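Local coordinates for uncharacterized protein (Bacillus thuringiensis serovar kurstaki, PDB 4XE7) that is a ParM-type bacterial actin homologue, here without nucleotide, that probably binds nucleotide and polymerises into cytoskeletal filaments for plasmid segregation, at residues I339-M344 with G377-R382; N235-G240 with G372-G377; K322-V327 with K333-D338; D269-N274 with E301-R306. All blocks are in the same frame, centred on the assembly; numbering follows the deposited sequence.

Interaction 1: residues I339-M344 with G377-R382; sequences IVMDGM and GYAGLR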
loop_
_atom_site.group_PDB
_atom_site.type_symbol
_atom_site.label_atom_id
_atom_site.label_comp_id
_atom_site.label_asym_id
_atom_site.label_seq_id
_atom_site.Cartn_x
_atom_site.Cartn_y
_atom_site.Cartn_z
ATOM N N ILE A 339 27.359 10.739 -2.543
ATOM C CA ILE A 339 26.963 9.714 -3.507
ATOM C C ILE A 339 25.442 9.545 -3.582
ATOM O O ILE A 339 24.867 9.470 -4.671
ATOM C CB ILE A 339 27.620 8.374 -3.148
ATOM C CG1 ILE A 339 29.136 8.485 -3.330
ATOM C CG2 ILE A 339 27.042 7.238 -3.964
ATOM C CD1 ILE A 339 29.914 7.338 -2.704
ATOM N N VAL A 340 24.798 9.508 -2.421
ATOM C CA VAL A 340 23.355 9.308 -2.364
ATOM C C VAL A 340 22.643 10.563 -2.874
ATOM O O VAL A 340 21.777 10.468 -3.737
ATOM C CB VAL A 340 22.872 8.964 -0.924
ATOM C CG1 VAL A 340 21.325 8.979 -0.829
ATOM C CG2 VAL A 340 23.452 7.626 -0.468
ATOM N N MET A 341 23.025 11.736 -2.367
ATOM C CA MET A 341 22.391 13.003 -2.800
ATOM C C MET A 341 22.528 13.214 -4.316
ATOM O O MET A 341 21.590 13.711 -4.954
ATOM C CB MET A 341 22.975 14.206 -2.025
ATOM C CG MET A 341 22.211 15.511 -2.200
ATOM S SD MET A 341 20.435 15.449 -1.799
ATOM C CE MET A 341 20.435 14.558 -0.306
ATOM N N ASP A 342 23.661 12.805 -4.896
ATOM C CA ASP A 342 23.864 12.880 -6.361
ATOM C C ASP A 342 22.813 12.105 -7.160
ATOM O O ASP A 342 22.268 12.598 -8.158
ATOM C CB ASP A 342 25.244 12.341 -6.759
ATOM C CG ASP A 342 26.362 13.347 -6.534
ATOM O OD1 ASP A 342 26.059 14.530 -6.264
ATOM O OD2 ASP A 342 27.547 12.946 -6.632
ATOM N N GLY A 343 22.567 10.873 -6.743
ATOM C CA GLY A 343 21.576 10.035 -7.387
ATOM C C GLY A 343 20.167 10.540 -7.119
ATOM O O GLY A 343 19.333 10.534 -8.026
ATOM N N MET A 344 19.894 10.976 -5.884
ATOM C CA MET A 344 18.587 11.570 -5.563
ATOM C C MET A 344 18.258 12.800 -6.445
ATOM O O MET A 344 17.142 12.961 -6.924
ATOM C CB MET A 344 18.529 11.987 -4.094
ATOM C CG MET A 344 18.448 10.868 -3.078
ATOM S SD MET A 344 18.530 11.536 -1.396
ATOM C CE MET A 344 17.913 10.119 -0.485
ATOM N N GLY A 377 13.297 10.896 -4.109
ATOM C CA GLY A 377 13.633 12.156 -4.771
ATOM C C GLY A 377 13.253 13.401 -4.000
ATOM O O GLY A 377 13.355 14.515 -4.522
ATOM N N TYR A 378 12.847 13.216 -2.746
ATOM C CA TYR A 378 12.339 14.313 -1.922
ATOM C C TYR A 378 13.273 15.537 -1.867
ATOM O O TYR A 378 12.798 16.665 -1.947
ATOM C CB TYR A 378 12.040 13.823 -0.488
ATOM C CG TYR A 378 11.386 14.894 0.375
ATOM C CD1 TYR A 378 12.142 15.700 1.219
ATOM C CD2 TYR A 378 10.015 15.118 0.319
ATOM C CE1 TYR A 378 11.535 16.713 1.999
ATOM C CE2 TYR A 378 9.410 16.109 1.083
ATOM C CZ TYR A 378 10.174 16.899 1.927
ATOM O OH TYR A 378 9.569 17.883 2.686
ATOM N N ALA A 379 14.582 15.328 -1.729
ATOM C CA ALA A 379 15.500 16.459 -1.562
ATOM C C ALA A 379 15.418 17.449 -2.713
ATOM O O ALA A 379 15.556 18.650 -2.514
ATOM C CB ALA A 379 16.946 15.960 -1.398
ATOM N N GLY A 380 15.174 16.946 -3.917
ATOM C CA GLY A 380 14.996 17.811 -5.070
ATOM C C GLY A 380 13.539 18.156 -5.368
ATOM O O GLY A 380 13.203 19.325 -5.605
ATOM N N LEU A 381 12.667 17.150 -5.331
ATOM C CA LEU A 381 11.259 17.352 -5.696
ATOM C C LEU A 381 10.600 18.439 -4.857
ATOM O O LEU A 381 9.752 19.181 -5.355
ATOM C CB LEU A 381 10.475 16.040 -5.557
ATOM C CG LEU A 381 10.896 14.954 -6.546
ATOM C CD1 LEU A 381 10.321 13.583 -6.159
ATOM C CD2 LEU A 381 10.471 15.333 -7.939
ATOM N N ARG A 382 10.982 18.556 -3.590
ATOM C CA ARG A 382 10.330 19.572 -2.744
ATOM C C ARG A 382 10.517 21.007 -3.259
ATOM O O ARG A 382 9.720 21.875 -2.942
ATOM C CB ARG A 382 10.829 19.480 -1.301
ATOM C CG ARG A 382 12.260 19.858 -1.159
ATOM C CD ARG A 382 12.687 19.759 0.269
ATOM N NE ARG A 382 14.109 20.038 0.399
ATOM C CZ ARG A 382 14.748 20.007 1.556
ATOM N NH1 ARG A 382 14.073 19.706 2.656
ATOM N NH2 ARG A 382 16.042 20.278 1.612
#
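M341 sends CG anti to its backbone N (chi1 -169°), and bends at chi2 (55°) and chi3 (45°) then carry SD outward to A379 and turn CE aside, still close to the same methyl. The sulfur arrives first: M341 SD lies 3.5 Å from A379 CB, and the terminal methyl follows, with M341 CE 3.9 Å from A379 CB. A379 answers with a methyl that points toward 339-344, so this half of the contact is one methyl against a bent thioether. No hydrogen bond crosses between the segments. In an actin-like fold of the ParM kind, this ties the long helix 337-362 to the two short helical pieces after strand 366-370; G377 is the joint between those pieces, the residue just before helix 378-381. M344 also points toward the second segment, and here the backbones draw together, the CA atoms of M344 and G377 being 5.1 Å apart. M344 O approaches G377 CA at 4.2 Å, a van der Waals contact with an unsubstituted backbone carbon. The M344 side chain is buried and also rests against V308 of helix 300-317, while F325 packs on both methionines.

Interaction 2: residues N235-G240 with G372-G377; sequences NDLGAG and GGVLFG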
loop_
_atom_site.group_PDB
_atom_site.type_symbol
_atom_site.label_atom_id
_atom_site.label_comp_id
_atom_site.label_asym_id
_atom_site.label_seq_id
_atom_site.Cartn_x
_atom_site.Cartn_y
_atom_site.Cartn_z
ATOM N N ASN A 235 0.646 11.941 -10.300
ATOM C CA ASN A 235 1.793 11.232 -10.817
ATOM C C ASN A 235 2.330 10.267 -9.765
ATOM O O ASN A 235 2.833 10.679 -8.721
ATOM C CB ASN A 235 2.855 12.233 -11.260
ATOM C CG ASN A 235 2.314 13.239 -12.256
ATOM O OD1 ASN A 235 2.329 13.001 -13.466
ATOM N ND2 ASN A 235 1.817 14.375 -11.749
ATOM N N ASP A 236 2.187 8.975 -10.046
ATOM C CA ASP A 236 2.617 7.919 -9.141
ATOM C C ASP A 236 4.045 7.486 -9.499
ATOM O O ASP A 236 4.252 6.802 -10.515
ATOM C CB ASP A 236 1.643 6.729 -9.228
ATOM C CG ASP A 236 1.837 5.709 -8.104
ATOM O OD1 ASP A 236 0.985 4.804 -7.984
ATOM O OD2 ASP A 236 2.827 5.806 -7.339
ATOM N N LEU A 237 5.014 7.880 -8.669
ATOM C CA LEU A 237 6.437 7.614 -8.950
ATOM C C LEU A 237 6.903 6.311 -8.288
ATOM O O LEU A 237 7.046 6.247 -7.059
ATOM C CB LEU A 237 7.305 8.788 -8.465
ATOM C CG LEU A 237 6.726 10.152 -8.821
ATOM C CD1 LEU A 237 7.651 11.281 -8.396
ATOM C CD2 LEU A 237 6.456 10.199 -10.325
ATOM N N GLY A 238 7.131 5.278 -9.094
ATOM C CA GLY A 238 7.453 3.960 -8.569
ATOM C C GLY A 238 8.892 3.516 -8.803
ATOM O O GLY A 238 9.723 4.294 -9.266
ATOM N N ALA A 239 9.177 2.248 -8.517
ATOM C CA ALA A 239 10.544 1.733 -8.601
ATOM C C ALA A 239 10.988 1.537 -10.052
ATOM O O ALA A 239 12.133 1.843 -10.406
ATOM C CB ALA A 239 10.665 0.416 -7.821
ATOM N N GLY A 240 10.080 1.042 -10.887
ATOM C CA GLY A 240 10.407 0.728 -12.272
ATOM C C GLY A 240 9.647 1.569 -13.279
ATOM O O GLY A 240 9.992 1.618 -14.450
ATOM N N GLY A 372 6.684 5.901 -3.835
ATOM C CA GLY A 372 7.990 5.794 -3.205
ATOM C C GLY A 372 9.062 6.672 -3.841
ATOM O O GLY A 372 10.038 7.034 -3.188
ATOM N N GLY A 373 8.885 7.000 -5.116
ATOM C CA GLY A 373 9.798 7.881 -5.824
ATOM C C GLY A 373 9.855 9.285 -5.227
ATOM O O GLY A 373 10.878 9.962 -5.292
ATOM N N VAL A 374 8.749 9.740 -4.650
ATOM C CA VAL A 374 8.737 11.051 -4.009
ATOM C C VAL A 374 9.650 11.046 -2.790
ATOM O O VAL A 374 10.323 12.036 -2.493
ATOM C CB VAL A 374 7.317 11.466 -3.601
ATOM C CG1 VAL A 374 7.313 12.833 -2.980
ATOM C CG2 VAL A 374 6.399 11.468 -4.818
ATOM N N LEU A 375 9.683 9.909 -2.106
ATOM C CA LEU A 375 10.514 9.739 -0.927
ATOM C C LEU A 375 11.990 9.687 -1.303
ATOM O O LEU A 375 12.817 10.314 -0.660
ATOM C CB LEU A 375 10.119 8.464 -0.191
ATOM C CG LEU A 375 8.649 8.331 0.216
ATOM C CD1 LEU A 375 8.370 6.918 0.720
ATOM C CD2 LEU A 375 8.275 9.360 1.262
ATOM N N PHE A 376 12.313 8.929 -2.342
ATOM C CA PHE A 376 13.687 8.866 -2.834
ATOM C C PHE A 376 14.165 10.232 -3.344
ATOM O O PHE A 376 15.293 10.676 -3.034
ATOM C CB PHE A 376 13.804 7.811 -3.945
ATOM C CG PHE A 376 15.180 7.719 -4.562
ATOM C CD1 PHE A 376 16.252 7.221 -3.831
ATOM C CD2 PHE A 376 15.398 8.121 -5.867
ATOM C CE1 PHE A 376 17.517 7.139 -4.394
ATOM C CE2 PHE A 376 16.656 8.025 -6.445
ATOM C CZ PHE A 376 17.719 7.536 -5.703
ATOM N N GLY A 377 13.297 10.896 -4.109
ATOM C CA GLY A 377 13.633 12.156 -4.771
ATOM C C GLY A 377 13.253 13.401 -4.000
ATOM O O GLY A 377 13.355 14.515 -4.522
#
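One hydrogen bond joins L237 to G373: G373 N donates to L237 O over 2.8 Å, with an N-H...O angle of 156°. The donor stands above the carbonyl plane, 40° out of it. G372 N is also near L237 O, but its angle is too poor for a bond. Strand 235-237 and helix 372-376 run at 66° to one another, and their axes come within 7.2 Å.

The apolar part of the contact also belongs to L237. The CA atoms of L237 and G373 are 4.6 Å apart, and with no side chain on G373, L237 CB comes to 3.7 Å from G373 CA. Further out, L237 CD1 meets V374 CG2 at 3.8 Å, the two side chains meeting at a slant. V374 turns CG2 anti to its carbonyl carbon, and that branch does the touching. Y347 and Q351 of helix 337-362 pack on L237 as well.

N235 and L237 also bond through the backbone to strand 366-370, their neighbour in the five-stranded sheet. The sequence DLGAG resembles the phosphate 2 motif of the actin superfamily, and the glycine-rich start of helix 372-376 its adenosine motif, consistent with a nucleotide site between them. Because L237 O takes up an N-H of the helix's first turn, which lacks a preceding helical carbonyl, the bond should fix the spacing of the strand end and the helix start even with no nucleotide bound.

Interaction 3: residues K322-V327 with K333-D338; sequences KPTFSV and KENVTD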
loop_
_atom_site.group_PDB
_atom_site.type_symbol
_atom_site.label_atom_id
_atom_site.label_comp_id
_atom_site.label_asym_id
_atom_site.label_seq_id
_atom_site.Cartn_x
_atom_site.Cartn_y
_atom_site.Cartn_z
ATOM N N LYS A 322 19.750 19.173 7.380
ATOM C CA LYS A 322 20.711 18.762 6.368
ATOM C C LYS A 322 21.048 17.298 6.593
ATOM O O LYS A 322 21.606 16.950 7.640
ATOM C CB LYS A 322 21.979 19.613 6.430
ATOM C CG LYS A 322 21.751 21.107 6.197
ATOM C CD LYS A 322 21.195 21.368 4.799
ATOM C CE LYS A 322 21.347 22.836 4.408
ATOM N NZ LYS A 322 20.533 23.732 5.286
ATOM N N PRO A 323 20.737 16.442 5.612
ATOM C CA PRO A 323 20.870 14.998 5.829
ATOM C C PRO A 323 22.305 14.475 5.805
ATOM O O PRO A 323 23.176 15.035 5.152
ATOM C CB PRO A 323 20.068 14.403 4.667
ATOM C CG PRO A 323 20.182 15.412 3.583
ATOM C CD PRO A 323 20.165 16.747 4.285
ATOM N N THR A 324 22.527 13.375 6.509
ATOM C CA THR A 324 23.783 12.643 6.427
ATOM C C THR A 324 23.465 11.186 6.150
ATOM O O THR A 324 22.718 10.567 6.899
ATOM C CB THR A 324 24.609 12.762 7.733
ATOM O OG1 THR A 324 25.088 14.101 7.868
ATOM C CG2 THR A 324 25.801 11.792 7.730
ATOM N N PHE A 325 23.999 10.645 5.060
ATOM C CA PHE A 325 23.845 9.221 4.794
ATOM C C PHE A 325 25.149 8.485 5.141
ATOM O O PHE A 325 26.178 8.610 4.461
ATOM C CB PHE A 325 23.423 8.989 3.354
ATOM C CG PHE A 325 22.148 9.689 3.000
ATOM C CD1 PHE A 325 20.917 9.089 3.239
ATOM C CD2 PHE A 325 22.173 10.976 2.485
ATOM C CE1 PHE A 325 19.741 9.747 2.937
ATOM C CE2 PHE A 325 20.986 11.642 2.168
ATOM C CZ PHE A 325 19.778 11.033 2.392
ATOM N N SER A 326 25.093 7.736 6.229
ATOM C CA SER A 326 26.256 7.029 6.738
ATOM C C SER A 326 26.009 5.539 6.697
ATOM O O SER A 326 25.068 5.037 7.311
ATOM C CB SER A 326 26.579 7.481 8.160
ATOM O OG SER A 326 27.348 6.505 8.836
ATOM N N VAL A 327 26.856 4.834 5.961
ATOM C CA VAL A 327 26.716 3.394 5.792
ATOM C C VAL A 327 27.705 2.661 6.684
ATOM O O VAL A 327 28.872 3.054 6.765
ATOM C CB VAL A 327 26.948 3.000 4.326
ATOM C CG1 VAL A 327 26.982 1.494 4.169
ATOM C CG2 VAL A 327 25.878 3.631 3.440
ATOM N N LYS A 333 32.514 2.471 8.967
ATOM C CA LYS A 333 31.495 3.452 8.582
ATOM C C LYS A 333 32.049 4.425 7.544
ATOM O O LYS A 333 33.178 4.879 7.662
ATOM C CB LYS A 333 30.994 4.230 9.799
ATOM C CG LYS A 333 29.939 3.522 10.636
ATOM C CD LYS A 333 29.506 4.426 11.793
ATOM C CE LYS A 333 28.121 4.081 12.321
ATOM N NZ LYS A 333 28.089 2.781 13.041
ATOM N N GLU A 334 31.251 4.727 6.522
ATOM C CA GLU A 334 31.631 5.700 5.512
ATOM C C GLU A 334 30.507 6.717 5.316
ATOM O O GLU A 334 29.315 6.368 5.231
ATOM C CB GLU A 334 31.968 5.015 4.174
ATOM C CG GLU A 334 33.340 4.337 4.144
ATOM C CD GLU A 334 34.513 5.315 3.971
ATOM O OE1 GLU A 334 34.282 6.513 3.686
ATOM O OE2 GLU A 334 35.675 4.874 4.122
ATOM N N ASN A 335 30.892 7.983 5.260
ATOM C CA ASN A 335 29.957 9.041 4.893
ATOM C C ASN A 335 29.795 9.061 3.378
ATOM O O ASN A 335 30.744 9.371 2.640
ATOM C CB ASN A 335 30.447 10.397 5.413
ATOM C CG ASN A 335 29.392 11.490 5.277
ATOM O OD1 ASN A 335 28.424 11.348 4.527
ATOM N ND2 ASN A 335 29.578 12.586 6.008
ATOM N N VAL A 336 28.599 8.726 2.909
ATOM C CA VAL A 336 28.346 8.625 1.476
ATOM C C VAL A 336 27.258 9.600 1.037
ATOM O O VAL A 336 26.594 9.393 0.022
ATOM C CB VAL A 336 27.951 7.181 1.078
ATOM C CG1 VAL A 336 29.066 6.226 1.445
ATOM C CG2 VAL A 336 26.648 6.770 1.759
ATOM N N THR A 337 27.096 10.663 1.816
ATOM C CA THR A 337 26.065 11.676 1.578
ATOM C C THR A 337 26.125 12.221 0.142
ATOM O O THR A 337 25.097 12.308 -0.552
ATOM C CB THR A 337 26.213 12.845 2.594
ATOM O OG1 THR A 337 26.046 12.341 3.923
ATOM C CG2 THR A 337 25.173 13.931 2.338
ATOM N N ASP A 338 27.334 12.560 -0.309
ATOM C CA ASP A 338 27.544 13.016 -1.691
ATOM C C ASP A 338 27.066 12.016 -2.742
ATOM O O ASP A 338 26.465 12.401 -3.745
ATOM C CB ASP A 338 29.024 13.338 -1.947
ATOM C CG ASP A 338 29.926 12.096 -1.911
ATOM O OD1 ASP A 338 30.584 11.807 -2.943
ATOM O OD2 ASP A 338 29.988 11.415 -0.852
#
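A two-stranded antiparallel β-hairpin, 326-329 with 332-335, pairs S326 with N335 and V327 with E334, and its second strand leads almost directly into helix 337-362. V327 and E334 form the hydrogen-bonded pair: E334 N donates to V327 O at 2.9 Å, and V327 N to E334 O at 3.0 Å. S326 and N335 are the non-hydrogen-bonded pair, where S326 CA-H points at E334 O. Beyond them V336 N reaches F325 O at 2.9 Å.

Where the strand turns into the helix, N335 makes an Asx turn, its OD1 accepting from both the backbone N and the hydroxyl of T337. CG of N335 lies anti to the backbone N (chi1 -170°), which places OD1 near T337 N and OG1. T337 OG1 donates to N335 OD1 at 2.6 Å, in the carbonyl plane and on a lone pair, and accepts from F325 N at 2.9 Å. The hydroxyl thus relays between the two segments, and each bond would be expected to polarise it for the other.

Apolar groups fill the side toward the helices. V327 CG2 meets V336 CG2 at 3.6 Å, and the latter methyl sits between its own backbone N and carbonyl carbon. T337 CA lies at the edge of the F325 ring, 4.1 Å from F325 CD2, while V340 of the following helix also touches F325. The carboxylate of E334 leads away and bonds to N282.

Interaction 4: residues D269-N274 with E301-R306; sequences DEILKN and EDFIQR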
loop_
_atom_site.group_PDB
_atom_site.type_symbol
_atom_site.label_atom_id
_atom_site.label_comp_id
_atom_site.label_asym_id
_atom_site.label_seq_id
_atom_site.Cartn_x
_atom_site.Cartn_y
_atom_site.Cartn_z
ATOM N N ASP A 269 20.605 1.747 -8.280
ATOM C CA ASP A 269 21.658 0.807 -8.660
ATOM C C ASP A 269 22.978 1.527 -8.801
ATOM O O ASP A 269 24.016 1.030 -8.338
ATOM C CB ASP A 269 21.325 0.071 -9.954
ATOM C CG ASP A 269 20.115 -0.840 -9.803
ATOM O OD1 ASP A 269 19.780 -1.168 -8.649
ATOM O OD2 ASP A 269 19.516 -1.227 -10.821
ATOM N N GLU A 270 22.936 2.703 -9.419
ATOM C CA GLU A 270 24.148 3.485 -9.625
ATOM C C GLU A 270 24.727 3.946 -8.298
ATOM O O GLU A 270 25.955 3.906 -8.097
ATOM C CB GLU A 270 23.869 4.685 -10.525
ATOM C CG GLU A 270 25.101 5.480 -10.883
ATOM C CD GLU A 270 24.827 6.514 -11.961
ATOM O OE1 GLU A 270 23.640 6.847 -12.186
ATOM O OE2 GLU A 270 25.801 6.984 -12.586
ATOM N N ILE A 271 23.850 4.388 -7.397
ATOM C CA ILE A 271 24.272 4.755 -6.041
ATOM C C ILE A 271 24.936 3.568 -5.328
ATOM O O ILE A 271 26.007 3.707 -4.733
ATOM C CB ILE A 271 23.083 5.266 -5.193
ATOM C CG1 ILE A 271 22.710 6.688 -5.617
ATOM C CG2 ILE A 271 23.416 5.260 -3.696
ATOM C CD1 ILE A 271 21.316 7.088 -5.193
ATOM N N LEU A 272 24.302 2.402 -5.380
ATOM C CA LEU A 272 24.861 1.224 -4.705
ATOM C C LEU A 272 26.246 0.906 -5.238
ATOM O O LEU A 272 27.156 0.579 -4.463
ATOM C CB LEU A 272 23.922 0.018 -4.860
ATOM C CG LEU A 272 22.651 0.301 -4.046
ATOM C CD1 LEU A 272 21.597 -0.735 -4.296
ATOM C CD2 LEU A 272 22.972 0.374 -2.565
ATOM N N LYS A 273 26.416 1.019 -6.555
ATOM C CA LYS A 273 27.725 0.776 -7.161
ATOM C C LYS A 273 28.790 1.741 -6.658
ATOM O O LYS A 273 29.906 1.320 -6.298
ATOM C CB LYS A 273 27.653 0.869 -8.690
ATOM C CG LYS A 273 29.036 1.076 -9.317
ATOM C CD LYS A 273 29.021 0.879 -10.830
ATOM C CE LYS A 273 29.120 2.199 -11.567
ATOM N NZ LYS A 273 27.900 3.029 -11.368
ATOM N N ASN A 274 28.456 3.036 -6.664
ATOM C CA ASN A 274 29.351 4.082 -6.162
ATOM C C ASN A 274 29.651 3.946 -4.677
ATOM O O ASN A 274 30.751 4.285 -4.233
ATOM C CB ASN A 274 28.764 5.481 -6.418
ATOM C CG ASN A 274 28.725 5.831 -7.884
ATOM O OD1 ASN A 274 29.558 5.362 -8.653
ATOM N ND2 ASN A 274 27.755 6.648 -8.285
ATOM N N GLU A 301 15.592 -2.391 -1.715
ATOM C CA GLU A 301 14.614 -2.163 -0.659
ATOM C C GLU A 301 15.331 -2.037 0.682
ATOM O O GLU A 301 14.978 -1.213 1.519
ATOM C CB GLU A 301 13.581 -3.298 -0.629
ATOM C CG GLU A 301 12.657 -3.371 -1.856
ATOM C CD GLU A 301 13.375 -3.728 -3.162
ATOM O OE1 GLU A 301 14.328 -4.542 -3.149
ATOM O OE2 GLU A 301 12.980 -3.182 -4.211
ATOM N N ASP A 302 16.342 -2.869 0.875
ATOM C CA ASP A 302 17.238 -2.788 2.021
ATOM C C ASP A 302 17.908 -1.391 2.147
ATOM O O ASP A 302 17.936 -0.753 3.215
ATOM C CB ASP A 302 18.290 -3.885 1.873
ATOM C CG ASP A 302 19.043 -4.148 3.140
ATOM O OD1 ASP A 302 18.407 -4.110 4.213
ATOM O OD2 ASP A 302 20.273 -4.394 3.057
ATOM N N PHE A 303 18.451 -0.920 1.037
ATOM C CA PHE A 303 19.038 0.414 0.976
ATOM C C PHE A 303 17.981 1.514 1.265
ATOM O O PHE A 303 18.251 2.444 2.024
ATOM C CB PHE A 303 19.706 0.589 -0.397
ATOM C CG PHE A 303 19.953 2.017 -0.789
ATOM C CD1 PHE A 303 21.135 2.646 -0.438
ATOM C CD2 PHE A 303 19.016 2.718 -1.537
ATOM C CE1 PHE A 303 21.374 3.968 -0.817
ATOM C CE2 PHE A 303 19.246 4.043 -1.927
ATOM C CZ PHE A 303 20.426 4.663 -1.557
ATOM N N ILE A 304 16.781 1.400 0.685
ATOM C CA ILE A 304 15.730 2.369 0.988
ATOM C C ILE A 304 15.357 2.347 2.481
ATOM O O ILE A 304 15.346 3.393 3.143
ATOM C CB ILE A 304 14.453 2.135 0.132
ATOM C CG1 ILE A 304 14.729 2.423 -1.347
ATOM C CG2 ILE A 304 13.302 3.031 0.604
ATOM C CD1 ILE A 304 14.869 3.883 -1.659
ATOM N N GLN A 305 15.064 1.163 3.015
ATOM C CA GLN A 305 14.559 1.079 4.387
ATOM C C GLN A 305 15.609 1.455 5.435
ATOM O O GLN A 305 15.295 2.165 6.390
ATOM C CB GLN A 305 14.023 -0.327 4.692
ATOM C CG GLN A 305 12.815 -0.741 3.845
ATOM C CD GLN A 305 11.697 0.302 3.830
ATOM O OE1 GLN A 305 11.265 0.760 2.767
ATOM N NE2 GLN A 305 11.221 0.675 5.014
ATOM N N ARG A 306 16.843 0.976 5.272
ATOM C CA ARG A 306 17.875 1.191 6.302
ATOM C C ARG A 306 18.606 2.535 6.197
ATOM O O ARG A 306 18.837 3.201 7.209
ATOM C CB ARG A 306 18.915 0.061 6.268
ATOM C CG ARG A 306 18.525 -1.164 7.070
ATOM C CD ARG A 306 19.279 -2.380 6.589
ATOM N NE ARG A 306 20.701 -2.255 6.854
ATOM C CZ ARG A 306 21.651 -2.597 5.996
ATOM N NH1 ARG A 306 21.334 -3.093 4.811
ATOM N NH2 ARG A 306 22.920 -2.445 6.331
#
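The F303 ring meets helix 265-279 obliquely: I271 CG2 touches the far end of the ring, L272 CD2 the near end. The other flat group, the guanidinium of R306, has D302 CG at its edge and in its plane; they are paired as a salt bridge one turn apart within helix 300-317, but its modelled length is too short to be trusted. Two helices meet here, 265-279 and 300-317, in a helical region that follows strand 251-260 and is consistent with the outer subdomain IIB of an actin-like fold.

I271 CG2 lies 3.7 Å from F303 CZ and 3.8 Å from F303 CE1, with the two side chains crossing at about a right angle. This methyl is the branch anti to the I271 backbone N, and it is aimed at the ring. F303 likewise holds CG anti to its backbone N (chi1 161°), which carries the ring out across the gap to the neighbouring helix. The backbones themselves stay apart, the nearest CA atoms, those of L272 and F303, being 8.2 Å from each other, so the two helices meet through side chains.

No hydrogen bond links the segments. I268 and I275 of helix 265-279 also pack on F303, extending the apolar seam along that helix, while D269 forms a salt bridge with R300 at the start of helix 300-317. F297 covers L272 from the loop side. L272 CD2 rests 3.6 Å from F303 CD1 and 3.9 Å from both F303 CG and F303 CB.

Along the chain, interaction 4 closes first, then interaction 3, and interaction 1 opens on helix 337-362 directly after the hairpin; interactions 3 and 4 both lie inside the loop closed by interaction 2, which crosses interaction 1 and shares G377 with it. Centres of neighbouring contacts lie about 11 to 14 Å apart, interactions 2 and 3 about 21 Å. Helix 337-362 links interactions 1 and 3, and M341 CE meets P323 CG at 4.0 Å. I271 joins interaction 4 to interactions 1 and 2. The set thus connects the probable nucleotide-site loops on the five-stranded sheet to the peripheral helices and hairpin through side-chain packing that runs by way of helix 337-362.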